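Local coordinates for hypothetical protein PA1835 (Pseudomonas aeruginosa, PDB 1YOC) that is of unknown function but adopts a hotdog-type fold related to PaaI-like thioesterases, and so may act on acyl-CoA or a similar thioester, at residues E38-P41 with G42-E45. Residues are numbered along the deposited sequence; the frame is centred on the assembly and turned at random.
Sequences ELRP and GYAE
Arg40 and Tyr43 close the turn of a tight beta hairpin with a pair of backbone bonds: Arg40 N donates to Tyr43 O at 3.0 Å, and Tyr43 N returns a bond to Arg40 O at 3.1 Å. Between them Pro41 and Gly42 occupy the corners of a type II turn; Gly42 takes the positive phi (81°) of the third turn position, where glycine is favoured because a CB would collide with Pro41 O. One register step beyond the non-hydrogen-bonded pair Leu39–Ala44, Glu38 and Glu45 form the next hydrogen-bonded pair, with Glu45 N 2.8 Å from Glu38 O. The hairpin, strands 35-40 and 43-48, forms one margin of the antiparallel sheet of this hotdog-family domain. On the face of Leu39 and Ala44 the contact is apolar, Leu39 CD1 lying 3.9 Å from Ala44 CB; there the two residues rest on Thr76 and Met77 of helix 63-81, the long helix against which a hotdog sheet wraps.

Polar and charged side chains fill the other face. The Arg40 guanidinium lies almost parallel to the Tyr43 ring (planes 9° apart) but is displaced toward its base, with Tyr43 CB over the guanidinium centre and Arg40 NH2 3.5 Å from Tyr43 CG. A salt bridge, Arg40 NE to Glu38 OE2 at 2.5 Å, helps to hold its rotation; it is made in the guanidinium plane, but well out of the carboxylate plane on its anti side. CG anti to the backbone N (chi1 -167°) and an extended chain carry the Glu38 carboxylate along the CD2–CE2 side of the Tyr43 ring, with Glu38 OE1 3.6 Å from Tyr43 CE2, while Glu38 CB lies at the ring edge. At the far end of that ring, Tyr43 OH donates to Glu45 OE1 from above the carboxylate plane. A water donating to both Glu38 OE1 and Glu45 OE1 joins the two like-charged groups and probably eases their repulsion.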
ATOM      1  N   GLU B  38      12.572  17.017  -0.183  1.00 16.94           N
ATOM      2  CA  GLU B  38      13.886  16.969   0.451  1.00 18.47           C
ATOM      3  C   GLU B  38      14.335  15.547   0.710  1.00 16.32           C
ATOM      4  O   GLU B  38      13.524  14.678   1.025  1.00 14.89           O
ATOM      5  CB  GLU B  38      13.895  17.723   1.782  1.00 21.98           C
ATOM      6  CG  GLU B  38      15.325  17.946   2.266  1.00 27.79           C
ATOM      7  CD  GLU B  38      15.420  18.788   3.552  1.00 31.90           C
ATOM      8  OE1 GLU B  38      14.444  19.503   3.882  1.00 32.27           O
ATOM      9  OE2 GLU B  38      16.480  18.732   4.216  1.00 33.21           O
ATOM     10  N   LEU B  39      15.636  15.310   0.603  1.00 14.25           N
ATOM     11  CA  LEU B  39      16.152  13.976   0.866  1.00 16.22           C
ATOM     12  C   LEU B  39      17.602  14.115   1.329  1.00 17.54           C
ATOM     13  O   LEU B  39      18.421  14.712   0.635  1.00 17.49           O
ATOM     14  CB  LEU B  39      16.101  13.121  -0.410  1.00 14.92           C
ATOM     15  CG  LEU B  39      16.689  11.713  -0.276  1.00 15.97           C
ATOM     16  CD1 LEU B  39      15.928  10.906   0.779  1.00 16.04           C
ATOM     17  CD2 LEU B  39      16.653  10.975  -1.613  1.00 18.90           C
ATOM     18  N   ARG B  40      17.903  13.597   2.510  1.00 16.43           N
ATOM     19  CA  ARG B  40      19.251  13.632   3.040  1.00 16.83           C
ATOM     20  C   ARG B  40      19.280  12.579   4.143  1.00 16.58           C
ATOM     21  O   ARG B  40      18.249  12.034   4.516  1.00 15.09           O
ATOM     22  CB  ARG B  40      19.562  15.021   3.622  1.00 18.61           C
ATOM     23  CG  ARG B  40      18.661  15.434   4.796  1.00 18.91           C
ATOM     24  CD  ARG B  40      18.935  16.906   5.213  1.00 24.13           C
ATOM     25  NE  ARG B  40      17.796  17.465   5.951  1.00 24.80           N
ATOM     26  CZ  ARG B  40      17.563  17.246   7.235  1.00 26.28           C
ATOM     27  NH1 ARG B  40      18.402  16.490   7.931  1.00 29.19           N
ATOM     28  NH2 ARG B  40      16.486  17.760   7.823  1.00 27.19           N
ATOM     29  N   PRO B  41      20.474  12.239   4.644  1.00 15.54           N
ATOM     30  CA  PRO B  41      20.551  11.250   5.714  1.00 14.77           C
ATOM     31  C   PRO B  41      19.672  11.778   6.863  1.00 14.22           C
ATOM     32  O   PRO B  41      19.745  12.964   7.210  1.00 14.58           O
ATOM     33  CB  PRO B  41      22.054  11.252   6.073  1.00 15.07           C
ATOM     34  CG  PRO B  41      22.705  11.603   4.728  1.00 14.99           C
ATOM     35  CD  PRO B  41      21.810  12.734   4.263  1.00 16.88           C
ATOM     36  N   GLY B  42      18.837  10.914   7.433  1.00 12.73           N
ATOM     37  CA  GLY B  42      17.969  11.333   8.526  1.00 13.74           C
ATOM     38  C   GLY B  42      16.675  12.079   8.193  1.00 13.32           C
ATOM     39  O   GLY B  42      15.898  12.375   9.110  1.00 13.31           O
ATOM     40  N   TYR B  43      16.415  12.397   6.926  1.00 12.55           N
ATOM     41  CA  TYR B  43      15.161  13.125   6.611  1.00 12.87           C
ATOM     42  C   TYR B  43      14.677  12.978   5.167  1.00 11.86           C
ATOM     43  O   TYR B  43      15.460  13.131   4.241  1.00 14.73           O
ATOM     44  CB  TYR B  43      15.360  14.641   6.889  1.00 13.21           C
ATOM     45  CG  TYR B  43      14.084  15.453   6.717  1.00 13.65           C
ATOM     46  CD1 TYR B  43      13.129  15.495   7.736  1.00 13.51           C
ATOM     47  CD2 TYR B  43      13.796  16.116   5.505  1.00 15.67           C
ATOM     48  CE1 TYR B  43      11.898  16.184   7.560  1.00 13.33           C
ATOM     49  CE2 TYR B  43      12.548  16.805   5.304  1.00 16.00           C
ATOM     50  CZ  TYR B  43      11.618  16.822   6.346  1.00 15.54           C
ATOM     51  OH  TYR B  43      10.402  17.461   6.174  1.00 18.01           O
ATOM     52  N   ALA B  44      13.398  12.678   4.954  1.00 11.46           N
ATOM     53  CA  ALA B  44      12.889  12.627   3.583  1.00 11.16           C
ATOM     54  C   ALA B  44      11.498  13.232   3.577  1.00 11.50           C
ATOM     55  O   ALA B  44      10.701  13.065   4.526  1.00 11.05           O
ATOM     56  CB  ALA B  44      12.832  11.189   3.053  1.00 12.14           C
ATOM     57  N   GLU B  45      11.217  13.968   2.516  1.00 10.14           N
ATOM     58  CA  GLU B  45       9.911  14.571   2.363  1.00 12.32           C
ATOM     59  C   GLU B  45       9.509  14.454   0.908  1.00 11.08           C
ATOM     60  O   GLU B  45      10.254  14.868   0.005  1.00 11.68           O
ATOM     61  CB  GLU B  45       9.943  16.042   2.813  1.00 12.92           C
ATOM     62  CG  GLU B  45       8.592  16.748   2.736  1.00 14.60           C
ATOM     63  CD  GLU B  45       8.694  18.217   3.193  1.00 20.57           C
ATOM     64  OE1 GLU B  45       9.626  18.555   3.957  1.00 20.81           O
ATOM     65  OE2 GLU B  45       7.840  19.033   2.804  1.00 23.10           O
TER
HETATM   66  O   HOH W   1      11.987  20.262   3.544  1.00 44.23           O